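Local atomic coordinates of glutathione transferase o1 (Bombyx mori, PDB entry 3RBT), a protein that probably conjugates or reduces substrates with glutathione, as an Omega-class member of the glutathione transferase superfamily. Residues N35-R40 with W180-R185; L23-R28 with R49-V54; C136-F141 with N236-S241; I154-L159 with L203-A208. All blocks are in the same frame, centred on the assembly; numbering follows the deposited sequence.

Contact 1: residues N35-R40 with W180-R185; sequences NPYGHR and WPWVER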
# COMPACT_ATOMS: atom_id res chain seq x y z
N ASN A 35 -8.66 0.31 18.75
CA ASN A 35 -8.42 0.07 17.31
C ASN A 35 -6.92 -0.05 17.04
O ASN A 35 -6.17 0.88 17.33
CB ASN A 35 -9.04 1.16 16.43
CG ASN A 35 -8.77 0.93 14.94
OD1 ASN A 35 -7.85 1.52 14.37
ND2 ASN A 35 -9.58 0.07 14.31
N PRO A 36 -6.49 -1.20 16.50
CA PRO A 36 -5.07 -1.48 16.25
C PRO A 36 -4.41 -0.59 15.18
O PRO A 36 -3.21 -0.36 15.26
CB PRO A 36 -5.09 -2.94 15.78
CG PRO A 36 -6.47 -3.13 15.17
CD PRO A 36 -7.37 -2.30 16.06
N TYR A 37 -5.18 -0.10 14.20
CA TYR A 37 -4.65 0.84 13.20
C TYR A 37 -4.31 2.19 13.83
O TYR A 37 -3.31 2.82 13.46
CB TYR A 37 -5.63 1.00 12.04
CG TYR A 37 -5.79 -0.26 11.19
CD1 TYR A 37 -4.82 -0.61 10.24
CD2 TYR A 37 -6.88 -1.11 11.38
CE1 TYR A 37 -4.95 -1.78 9.47
CE2 TYR A 37 -7.03 -2.27 10.61
CZ TYR A 37 -6.06 -2.60 9.66
OH TYR A 37 -6.21 -3.75 8.93
N GLY A 38 -5.13 2.61 14.79
CA GLY A 38 -4.82 3.78 15.61
C GLY A 38 -3.65 3.52 16.56
O GLY A 38 -2.82 4.40 16.76
N HIS A 39 -3.60 2.32 17.13
CA HIS A 39 -2.49 1.89 18.01
C HIS A 39 -1.15 2.05 17.28
O HIS A 39 -0.19 2.61 17.83
CB HIS A 39 -2.71 0.44 18.44
CG HIS A 39 -1.82 -0.03 19.55
ND1 HIS A 39 -2.01 -1.24 20.19
CD2 HIS A 39 -0.74 0.54 20.15
CE1 HIS A 39 -1.08 -1.39 21.12
NE2 HIS A 39 -0.30 -0.33 21.12
N ARG A 40 -1.10 1.57 16.04
CA ARG A 40 -0.01 1.81 15.10
C ARG A 40 0.48 3.25 15.03
O ARG A 40 1.67 3.52 15.16
CB ARG A 40 -0.46 1.45 13.69
CG ARG A 40 0.01 0.15 13.18
CD ARG A 40 -0.29 0.06 11.69
NE ARG A 40 0.15 -1.23 11.19
CZ ARG A 40 -0.18 -1.76 10.02
NH1 ARG A 40 -0.98 -1.11 9.19
NH2 ARG A 40 0.31 -2.95 9.69
N TRP A 180 3.40 -4.47 15.69
CA TRP A 180 3.16 -4.70 17.11
C TRP A 180 1.69 -4.75 17.58
O TRP A 180 1.34 -5.65 18.34
CB TRP A 180 3.95 -3.73 18.00
CG TRP A 180 3.82 -4.10 19.45
CD1 TRP A 180 3.17 -3.41 20.42
CD2 TRP A 180 4.30 -5.31 20.07
NE1 TRP A 180 3.22 -4.10 21.62
CE2 TRP A 180 3.91 -5.27 21.42
CE3 TRP A 180 5.01 -6.42 19.59
CZ2 TRP A 180 4.24 -6.29 22.32
CZ3 TRP A 180 5.32 -7.44 20.48
CH2 TRP A 180 4.93 -7.37 21.83
N PRO A 181 0.85 -3.79 17.15
CA PRO A 181 -0.50 -3.79 17.71
C PRO A 181 -1.22 -5.15 17.65
O PRO A 181 -1.82 -5.55 18.65
CB PRO A 181 -1.23 -2.73 16.86
CG PRO A 181 -0.15 -1.77 16.54
CD PRO A 181 1.03 -2.65 16.23
N TRP A 182 -1.12 -5.85 16.53
CA TRP A 182 -1.75 -7.16 16.40
C TRP A 182 -1.04 -8.23 17.23
O TRP A 182 -1.70 -9.06 17.84
CB TRP A 182 -1.88 -7.57 14.93
CG TRP A 182 -2.87 -6.68 14.24
CD1 TRP A 182 -4.22 -6.92 14.07
CD2 TRP A 182 -2.61 -5.40 13.66
NE1 TRP A 182 -4.80 -5.86 13.42
CE2 TRP A 182 -3.84 -4.91 13.16
CE3 TRP A 182 -1.46 -4.62 13.51
CZ2 TRP A 182 -3.94 -3.67 12.51
CZ3 TRP A 182 -1.56 -3.39 12.88
CH2 TRP A 182 -2.79 -2.93 12.39
N VAL A 183 0.29 -8.16 17.29
CA VAL A 183 1.06 -9.09 18.11
C VAL A 183 0.69 -8.97 19.61
O VAL A 183 0.49 -9.98 20.29
CB VAL A 183 2.58 -8.96 17.87
CG1 VAL A 183 3.37 -9.85 18.81
CG2 VAL A 183 2.91 -9.32 16.43
N GLU A 184 0.58 -7.74 20.11
CA GLU A 184 0.21 -7.52 21.50
C GLU A 184 -1.18 -8.10 21.83
O GLU A 184 -1.39 -8.64 22.91
CB GLU A 184 0.22 -6.03 21.81
CG GLU A 184 0.26 -5.70 23.28
CD GLU A 184 0.25 -4.21 23.50
OE1 GLU A 184 -0.86 -3.63 23.56
OE2 GLU A 184 1.35 -3.61 23.58
N ARG A 185 -2.10 -7.96 20.87
CA ARG A 185 -3.45 -8.51 20.99
C ARG A 185 -3.48 -10.03 21.03
O ARG A 185 -4.30 -10.61 21.73
CB ARG A 185 -4.36 -7.98 19.87
CG ARG A 185 -4.83 -6.56 20.13
CD ARG A 185 -5.32 -5.85 18.87
NE ARG A 185 -5.84 -4.53 19.23
CZ ARG A 185 -5.08 -3.47 19.50
NH1 ARG A 185 -3.75 -3.57 19.47
NH2 ARG A 185 -5.64 -2.32 19.83
O HOH W 1 1.52 -0.98 22.82
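Pro-36 lies over the indole of Trp-182, its CB 3.8 Å from the centroid of the six-membered ring of Trp-182, and so fixes the tight side of this interface between the thioredoxin-like and the all-helical domains of the glutathione transferase fold. The same indole drives its CZ2 edge at the centre of the Tyr-37 ring face, a T-shaped pair with planes 73° apart. Arg-40 brings NE to 3.2 Å from CZ3 of Trp-182, and that NE also donates to the backbone of Met-178. Pro-181 CG sits over one face of the His-39 imidazole.

The other flank is polar and holds one bound water between buried groups. With CG turned away from the backbone N (chi1 -168°), His-39 extends its ring toward Pro-181 and Arg-185. Arg-185 NH1 donates an almost straight bond, 3.0 Å at 176°, to ND1 of His-39, in the planes of both groups, and also reaches Pro-181 O; its NH2 donates to Met-34 O. Pro-36 covers one face of this guanidinium. The water links NE2 of His-39 to OE2 of Glu-184, while OE1 of Glu-184 is bonded to Tyr-230.

An ND1 that accepts from the arginine is probably unprotonated, which would fit a neutral imidazole.

Contact 2: residues L23-R28 with R49-V54; sequences LTDKLR and RIKYEV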
# COMPACT_ATOMS: atom_id res chain seq x y z
N LEU A 23 -5.96 23.49 14.88
CA LEU A 23 -4.71 23.00 15.48
C LEU A 23 -3.75 24.13 15.78
O LEU A 23 -3.72 25.15 15.08
CB LEU A 23 -4.02 21.99 14.56
CG LEU A 23 -4.76 20.69 14.27
CD1 LEU A 23 -4.09 20.01 13.10
CD2 LEU A 23 -4.80 19.78 15.50
N THR A 24 -2.97 23.96 16.84
CA THR A 24 -1.89 24.89 17.13
C THR A 24 -0.55 24.16 17.06
O THR A 24 0.01 24.00 15.98
CB THR A 24 -2.07 25.62 18.48
OG1 THR A 24 -2.23 24.65 19.53
CG2 THR A 24 -3.30 26.52 18.44
N ASP A 25 -0.08 23.68 18.21
CA ASP A 25 1.27 23.12 18.32
C ASP A 25 1.27 21.59 18.32
O ASP A 25 2.35 20.97 18.25
CB ASP A 25 1.95 23.64 19.60
CG ASP A 25 1.27 23.14 20.87
OD1 ASP A 25 0.02 23.16 20.95
OD2 ASP A 25 2.00 22.71 21.80
N LYS A 26 0.09 20.98 18.40
CA LYS A 26 -0.04 19.52 18.45
C LYS A 26 -0.77 18.97 17.23
O LYS A 26 -1.66 19.62 16.67
CB LYS A 26 -0.78 19.08 19.72
CG LYS A 26 -0.15 19.57 21.03
CD LYS A 26 -0.84 18.99 22.27
CE LYS A 26 -2.23 19.59 22.51
NZ LYS A 26 -2.24 21.09 22.66
N LEU A 27 -0.38 17.77 16.82
CA LEU A 27 -1.13 17.03 15.82
C LEU A 27 -2.31 16.37 16.51
O LEU A 27 -2.31 16.21 17.73
CB LEU A 27 -0.22 15.99 15.16
CG LEU A 27 0.50 16.31 13.84
CD1 LEU A 27 0.97 17.76 13.68
CD2 LEU A 27 1.66 15.34 13.62
N ARG A 28 -3.33 16.00 15.75
CA ARG A 28 -4.55 15.45 16.34
C ARG A 28 -4.91 14.11 15.72
O ARG A 28 -5.13 14.01 14.51
CB ARG A 28 -5.71 16.43 16.15
CG ARG A 28 -7.02 16.02 16.85
CD ARG A 28 -8.09 17.08 16.62
NE ARG A 28 -7.81 18.32 17.35
CZ ARG A 28 -8.10 19.55 16.91
NH1 ARG A 28 -8.68 19.74 15.73
NH2 ARG A 28 -7.81 20.60 17.66
N ARG A 49 8.40 11.25 18.97
CA ARG A 49 8.31 12.29 20.00
C ARG A 49 7.65 13.55 19.44
O ARG A 49 8.17 14.66 19.57
CB ARG A 49 9.70 12.54 20.60
CG ARG A 49 10.28 11.27 21.24
CD ARG A 49 11.61 11.52 21.90
NE ARG A 49 11.86 10.55 22.96
CZ ARG A 49 12.74 10.73 23.95
NH1 ARG A 49 13.44 11.85 24.02
NH2 ARG A 49 12.89 9.78 24.87
N ILE A 50 6.51 13.35 18.79
CA ILE A 50 5.69 14.43 18.24
C ILE A 50 4.52 14.65 19.18
O ILE A 50 3.89 13.70 19.66
CB ILE A 50 5.17 14.07 16.82
CG1 ILE A 50 6.33 13.70 15.88
CG2 ILE A 50 4.33 15.21 16.24
CD1 ILE A 50 5.90 12.87 14.67
N LYS A 51 4.24 15.90 19.48
CA LYS A 51 3.15 16.24 20.38
C LYS A 51 1.84 16.02 19.67
O LYS A 51 1.70 16.37 18.50
CB LYS A 51 3.26 17.70 20.82
CG LYS A 51 4.49 18.00 21.66
CD LYS A 51 4.58 19.49 21.95
CE LYS A 51 4.99 20.25 20.70
NZ LYS A 51 5.00 21.71 20.96
N TYR A 52 0.88 15.43 20.37
CA TYR A 52 -0.41 15.13 19.77
C TYR A 52 -1.49 15.07 20.83
O TYR A 52 -1.20 14.94 22.02
CB TYR A 52 -0.36 13.78 19.02
CG TYR A 52 -0.14 12.61 19.93
CD1 TYR A 52 -1.21 11.85 20.40
CD2 TYR A 52 1.14 12.25 20.34
CE1 TYR A 52 -1.02 10.77 21.25
CE2 TYR A 52 1.35 11.17 21.19
CZ TYR A 52 0.27 10.44 21.63
OH TYR A 52 0.47 9.37 22.47
N GLU A 53 -2.73 15.14 20.39
CA GLU A 53 -3.88 14.87 21.23
C GLU A 53 -4.74 13.81 20.55
O GLU A 53 -4.75 13.70 19.32
CB GLU A 53 -4.68 16.15 21.48
CG GLU A 53 -4.98 16.94 20.21
CD GLU A 53 -5.68 18.26 20.49
OE1 GLU A 53 -5.24 19.00 21.39
OE2 GLU A 53 -6.68 18.55 19.81
N VAL A 54 -5.47 13.04 21.35
CA VAL A 54 -6.37 12.02 20.85
C VAL A 54 -7.82 12.48 21.00
O VAL A 54 -8.27 12.77 22.10
CB VAL A 54 -6.18 10.68 21.59
CG1 VAL A 54 -7.16 9.63 21.07
CG2 VAL A 54 -4.76 10.19 21.44
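Arg-28 and Glu-53 lie side by side, joined by a salt bridge in which NE of Arg-28 donates to OE2 of Glu-53 at 2.7 Å and 165°. The pair sits on two parallel neighbours of the beta-alpha-beta unit formed by strand 27-31, helix 36-47 and strand 52-56, part of the thioredoxin-like domain. OE2 is met on its anti side and lies at the edge of the guanidinium; NH2 of Arg-28 adds a weak second bond to it. CG of Glu-53 stands between the backbone N and the carbonyl carbon (chi1 48°), a turn that brings the carboxylate back alongside the arginine. NH1 of Arg-28 forms a salt bridge with Glu-79 on strand 77-80. A glutamine in place of Arg-28 would probably leave Glu-79 without this positive partner and Glu-53 with only the distant Lys-26.

Lys-26 and Lys-51 extend the charged network. NZ of Lys-51 reaches OD2 of Asp-25 at 3.3 Å, whereas NZ of Lys-26 forms a salt bridge with OD1 of Asp-25 and a long one with OE1 of Glu-53.

Two backbone bonds set the strand register: Leu-27 N donates to Lys-51 O at 3.0 Å, and Glu-53 N to Leu-27 O at 2.9 Å. Leu-27 and Tyr-52 turn their side chains to the face opposite the Arg-28/Glu-53 pair. There Leu-27 also packs against Leu-99 of helix 92-102, while the Tyr-52 hydroxyl is hydrogen-bonded to Glu-46. The apolar side closes where CD2 of Leu-27 meets CG2 of Ile-50, 3.7 Å away.

Contact 3: residues C136-F141 with N236-S241; sequences CFDTNF and NARAHS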
# COMPACT_ATOMS: atom_id res chain seq x y z
N CYS A 136 -10.93 -14.08 14.14
CA CYS A 136 -10.77 -14.73 15.43
C CYS A 136 -11.52 -14.00 16.53
O CYS A 136 -12.32 -14.61 17.24
CB CYS A 136 -9.28 -14.84 15.78
SG CYS A 136 -8.91 -15.80 17.27
N PHE A 137 -11.28 -12.70 16.65
CA PHE A 137 -11.84 -11.91 17.75
C PHE A 137 -13.33 -11.64 17.55
O PHE A 137 -14.03 -11.22 18.47
CB PHE A 137 -11.08 -10.59 17.94
CG PHE A 137 -9.59 -10.76 18.17
CD1 PHE A 137 -9.06 -12.00 18.56
CD2 PHE A 137 -8.74 -9.68 18.03
CE1 PHE A 137 -7.69 -12.15 18.77
CE2 PHE A 137 -7.38 -9.82 18.24
CZ PHE A 137 -6.85 -11.05 18.61
N ASP A 138 -13.80 -11.91 16.33
CA ASP A 138 -15.18 -11.70 15.94
C ASP A 138 -16.04 -12.93 16.28
O ASP A 138 -17.25 -12.81 16.43
CB ASP A 138 -15.25 -11.40 14.44
CG ASP A 138 -16.27 -10.33 14.09
OD1 ASP A 138 -16.55 -9.44 14.93
OD2 ASP A 138 -16.78 -10.35 12.95
N THR A 139 -15.40 -14.09 16.42
CA THR A 139 -16.11 -15.37 16.51
C THR A 139 -15.80 -16.18 17.78
O THR A 139 -15.68 -17.41 17.73
CB THR A 139 -15.84 -16.25 15.27
OG1 THR A 139 -14.43 -16.52 15.17
CG2 THR A 139 -16.31 -15.56 13.98
N ASN A 140 -15.71 -15.51 18.92
CA ASN A 140 -15.21 -16.11 20.18
C ASN A 140 -13.95 -16.97 19.99
O ASN A 140 -13.90 -18.14 20.41
CB ASN A 140 -16.31 -16.86 20.96
CG ASN A 140 -15.93 -17.08 22.43
OD1 ASN A 140 -15.91 -16.14 23.23
ND2 ASN A 140 -15.64 -18.33 22.78
N PHE A 141 -12.95 -16.39 19.33
CA PHE A 141 -11.59 -16.94 19.24
C PHE A 141 -11.56 -18.39 18.74
O PHE A 141 -10.68 -19.17 19.11
CB PHE A 141 -10.85 -16.77 20.58
CG PHE A 141 -11.21 -15.50 21.30
CD1 PHE A 141 -12.07 -15.52 22.39
CD2 PHE A 141 -10.72 -14.28 20.85
CE1 PHE A 141 -12.42 -14.35 23.04
CE2 PHE A 141 -11.06 -13.09 21.50
CZ PHE A 141 -11.91 -13.13 22.60
N ASN A 236 -16.69 -8.93 24.44
CA ASN A 236 -17.88 -8.08 24.41
C ASN A 236 -18.08 -7.28 23.12
O ASN A 236 -19.20 -7.19 22.61
CB ASN A 236 -17.90 -7.13 25.61
CG ASN A 236 -18.29 -7.84 26.89
OD1 ASN A 236 -19.27 -8.60 26.92
ND2 ASN A 236 -17.55 -7.58 27.96
N ALA A 237 -17.01 -6.70 22.59
CA ALA A 237 -17.12 -5.83 21.42
C ALA A 237 -16.91 -6.57 20.11
O ALA A 237 -17.34 -6.10 19.05
CB ALA A 237 -16.14 -4.67 21.52
N ARG A 238 -16.26 -7.73 20.19
CA ARG A 238 -15.84 -8.51 19.02
C ARG A 238 -14.95 -7.63 18.11
O ARG A 238 -14.12 -6.88 18.63
CB ARG A 238 -17.06 -9.12 18.30
CG ARG A 238 -17.90 -10.02 19.22
CD ARG A 238 -19.29 -10.28 18.63
NE ARG A 238 -19.17 -10.83 17.29
CZ ARG A 238 -19.99 -10.57 16.28
NH1 ARG A 238 -21.04 -9.77 16.45
NH2 ARG A 238 -19.77 -11.14 15.11
N ALA A 239 -15.13 -7.70 16.79
CA ALA A 239 -14.27 -6.94 15.87
C ALA A 239 -14.95 -5.72 15.22
O ALA A 239 -14.45 -5.17 14.23
CB ALA A 239 -13.70 -7.87 14.80
N HIS A 240 -16.08 -5.30 15.78
CA HIS A 240 -16.92 -4.26 15.17
C HIS A 240 -16.18 -2.95 14.89
O HIS A 240 -16.46 -2.25 13.91
CB HIS A 240 -18.17 -4.02 16.01
CG HIS A 240 -19.16 -5.14 15.92
ND1 HIS A 240 -19.65 -5.79 17.04
CD2 HIS A 240 -19.74 -5.75 14.86
CE1 HIS A 240 -20.50 -6.74 16.66
NE2 HIS A 240 -20.56 -6.73 15.34
N SER A 241 -15.21 -2.65 15.75
CA SER A 241 -14.45 -1.42 15.68
C SER A 241 -12.93 -1.66 15.49
O SER A 241 -12.11 -0.78 15.75
CB SER A 241 -14.81 -0.58 16.91
OG SER A 241 -13.67 -0.22 17.66
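The backbone of Arg-238 leaves helix 227-237 with a positive phi of 57°, and this turn brings its side chain and the next peptide N-H up to Asp-138 in the C-terminal region of helix 113-138. The arginine chain then bends at chi3 (55°), which curls the guanidinium back onto the aspartate's main chain. Both NE and NH2 grip the single carbonyl oxygen Asp-138 O, NE at 2.9 Å and NH2 at 3.3 Å, with that oxygen close to the guanidinium plane.

The carboxylate works from another direction. OD1 of Asp-138 accepts from Ala-239 N at 2.9 Å, met on its anti side, and the Ala-239 methyl packs against the same group, CB lying 3.3 Å from OD1. Above one face of the guanidinium, OD1 also forms a long salt bridge with NH2 of Arg-238. No N-H points at the oxygen there, so the attraction is of charge alone. Arg-238 CA adds a CA-H...O contact to Phe-137 O at 3.3 Å.

A leucine in place of Arg-238 would probably leave Asp-138 O without its two side-chain donors and the carboxylate without its nearby positive charge.

Residues 237-240 form a type II' beta turn, so the contact pins a tight reversal against Asp-138. Behind it, the Phe-137 ring meets Tyr-234 of helix 227-237 and packs on Leu-188 and Met-242, while Phe-141 rests on Val-192 of helix 189-192. The join thus ties the C-terminal part of helix 113-138 to the C-terminal segment that follows helix 227-237.

Contact 4: residues I154-L159 with L203-A208; sequences IFEKEL and LFPNFA
Glu-156 places its carboxylate across the first turn of helix 205-216 and takes up two backbone N-H groups there. Asn-206 N donates to the syn lone pair of OE1 of Glu-156, 3.1 Å away, and Phe-207 N donates to OE2 at 2.8 Å, also on the syn side. The glutamate chain, bent at chi2 (70°), swings the acid over the helix start, where a negative group would be favoured by the helix dipole. Phe-204, at the N-cap position, has no side-chain acceptor to offer; the carboxylate from helix 145-162 takes the N-H groups instead.

Close carbon-oxygen packing surrounds the acid. CD of Pro-205 lies 3.2 Å from OE1 of Glu-156, and CB of Phe-207 lies 3.3 Å from OE2. CD2 of Leu-159 likewise rests on the backbone oxygen of Asn-206 at 3.4 Å.

Apolar contact is made where CB of Phe-155 meets CE1 of Phe-207 at 3.6 Å. CD1 of the Phe-204 ring also approaches CB of Glu-156.

Within the all-helical domain, helix 145-162 thus receives the start of helix 205-216. Phe-155 runs on to Phe-126 of helix 113-138, edge-to-face, and Phe-207 packs on Val-183 of helix 174-186.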
# COMPACT_ATOMS: atom_id res chain seq x y z
N ILE A 154 6.60 -16.93 8.56
CA ILE A 154 7.31 -16.01 7.66
C ILE A 154 8.15 -15.01 8.46
O ILE A 154 9.33 -14.80 8.18
CB ILE A 154 6.31 -15.29 6.70
CG1 ILE A 154 5.80 -16.26 5.63
CG2 ILE A 154 6.96 -14.06 6.04
CD1 ILE A 154 4.46 -15.86 5.01
N PHE A 155 7.53 -14.41 9.47
CA PHE A 155 8.21 -13.41 10.30
C PHE A 155 9.29 -13.99 11.21
O PHE A 155 10.26 -13.31 11.54
CB PHE A 155 7.20 -12.56 11.06
CG PHE A 155 6.60 -11.46 10.22
CD1 PHE A 155 7.07 -10.16 10.33
CD2 PHE A 155 5.61 -11.75 9.28
CE1 PHE A 155 6.54 -9.14 9.54
CE2 PHE A 155 5.07 -10.72 8.48
CZ PHE A 155 5.54 -9.42 8.61
N GLU A 156 9.14 -15.26 11.59
CA GLU A 156 10.15 -15.96 12.37
C GLU A 156 11.41 -16.15 11.52
O GLU A 156 12.52 -15.83 11.96
CB GLU A 156 9.63 -17.33 12.84
CG GLU A 156 10.69 -18.24 13.46
CD GLU A 156 11.20 -17.76 14.80
OE1 GLU A 156 12.28 -18.20 15.22
OE2 GLU A 156 10.52 -16.93 15.45
N LYS A 157 11.21 -16.66 10.31
CA LYS A 157 12.28 -16.85 9.35
C LYS A 157 12.97 -15.54 8.98
O LYS A 157 14.19 -15.49 8.89
CB LYS A 157 11.75 -17.57 8.10
CG LYS A 157 11.55 -19.07 8.31
CD LYS A 157 10.67 -19.69 7.23
CE LYS A 157 10.43 -21.17 7.48
NZ LYS A 157 9.28 -21.67 6.69
N GLU A 158 12.17 -14.49 8.79
CA GLU A 158 12.71 -13.17 8.46
C GLU A 158 13.55 -12.57 9.59
O GLU A 158 14.65 -12.07 9.35
CB GLU A 158 11.59 -12.20 8.08
CG GLU A 158 12.08 -10.81 7.68
CD GLU A 158 12.89 -10.81 6.38
OE1 GLU A 158 12.57 -11.60 5.47
OE2 GLU A 158 13.83 -10.01 6.26
N LEU A 159 13.03 -12.62 10.82
CA LEU A 159 13.78 -12.11 11.98
C LEU A 159 15.09 -12.89 12.18
O LEU A 159 16.13 -12.30 12.46
CB LEU A 159 12.92 -12.15 13.25
CG LEU A 159 13.47 -11.55 14.54
CD1 LEU A 159 13.82 -10.07 14.39
CD2 LEU A 159 12.44 -11.73 15.64
N LEU A 203 6.84 -22.53 18.68
CA LEU A 203 7.15 -22.72 17.26
C LEU A 203 7.98 -21.57 16.68
O LEU A 203 8.68 -21.75 15.68
CB LEU A 203 5.86 -22.88 16.44
CG LEU A 203 5.12 -24.22 16.51
CD1 LEU A 203 3.63 -24.03 16.23
CD2 LEU A 203 5.73 -25.25 15.55
N PHE A 204 7.90 -20.41 17.32
CA PHE A 204 8.58 -19.21 16.84
C PHE A 204 9.43 -18.60 17.95
O PHE A 204 9.03 -17.60 18.56
CB PHE A 204 7.55 -18.20 16.31
CG PHE A 204 6.41 -18.85 15.58
CD1 PHE A 204 6.60 -19.39 14.31
CD2 PHE A 204 5.16 -18.95 16.17
CE1 PHE A 204 5.55 -20.01 13.64
CE2 PHE A 204 4.11 -19.56 15.51
CZ PHE A 204 4.30 -20.09 14.24
N PRO A 205 10.61 -19.19 18.21
CA PRO A 205 11.43 -18.83 19.37
C PRO A 205 12.03 -17.43 19.29
O PRO A 205 12.04 -16.72 20.29
CB PRO A 205 12.52 -19.91 19.39
CG PRO A 205 12.60 -20.41 18.00
CD PRO A 205 11.22 -20.29 17.43
N ASN A 206 12.52 -17.04 18.12
CA ASN A 206 13.05 -15.68 17.93
C ASN A 206 11.96 -14.60 17.97
O ASN A 206 12.15 -13.54 18.56
CB ASN A 206 13.88 -15.60 16.64
CG ASN A 206 15.15 -16.46 16.70
OD1 ASN A 206 15.80 -16.54 17.74
ND2 ASN A 206 15.50 -17.09 15.58
N PHE A 207 10.82 -14.89 17.35
CA PHE A 207 9.67 -13.98 17.37
C PHE A 207 9.15 -13.80 18.80
O PHE A 207 8.90 -12.68 19.23
CB PHE A 207 8.54 -14.49 16.47
CG PHE A 207 7.59 -13.42 16.02
CD1 PHE A 207 7.91 -12.59 14.94
CD2 PHE A 207 6.37 -13.23 16.67
CE1 PHE A 207 7.03 -11.60 14.52
CE2 PHE A 207 5.48 -12.24 16.26
CZ PHE A 207 5.81 -11.41 15.18
N ALA A 208 9.03 -14.92 19.52
CA ALA A 208 8.60 -14.90 20.91
C ALA A 208 9.54 -14.05 21.75
O ALA A 208 9.09 -13.22 22.53
CB ALA A 208 8.53 -16.33 21.48

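In the fold
The centre of contact 1 lies about 3 Å from the centre of the chain, and this contact joins the two domains; contact 2 belongs to the thioredoxin-like domain, contact 4 to the helical one, and contact 3 fastens the C-terminal segment to the latter. Contacts 2 and 4 sit on opposite sides of the chain's centre, their centres about 35 Å apart. Contact 1 touches two of the others: ND2 of Asn-35 lies 3.0 Å from O of Ser-241 in contact 3, a probable hydrogen bond, and CG2 of Val-183 packs on CZ of Phe-207 in contact 4. Helix 36-47, which supplies contact 1, bridges the two strands paired in contact 2.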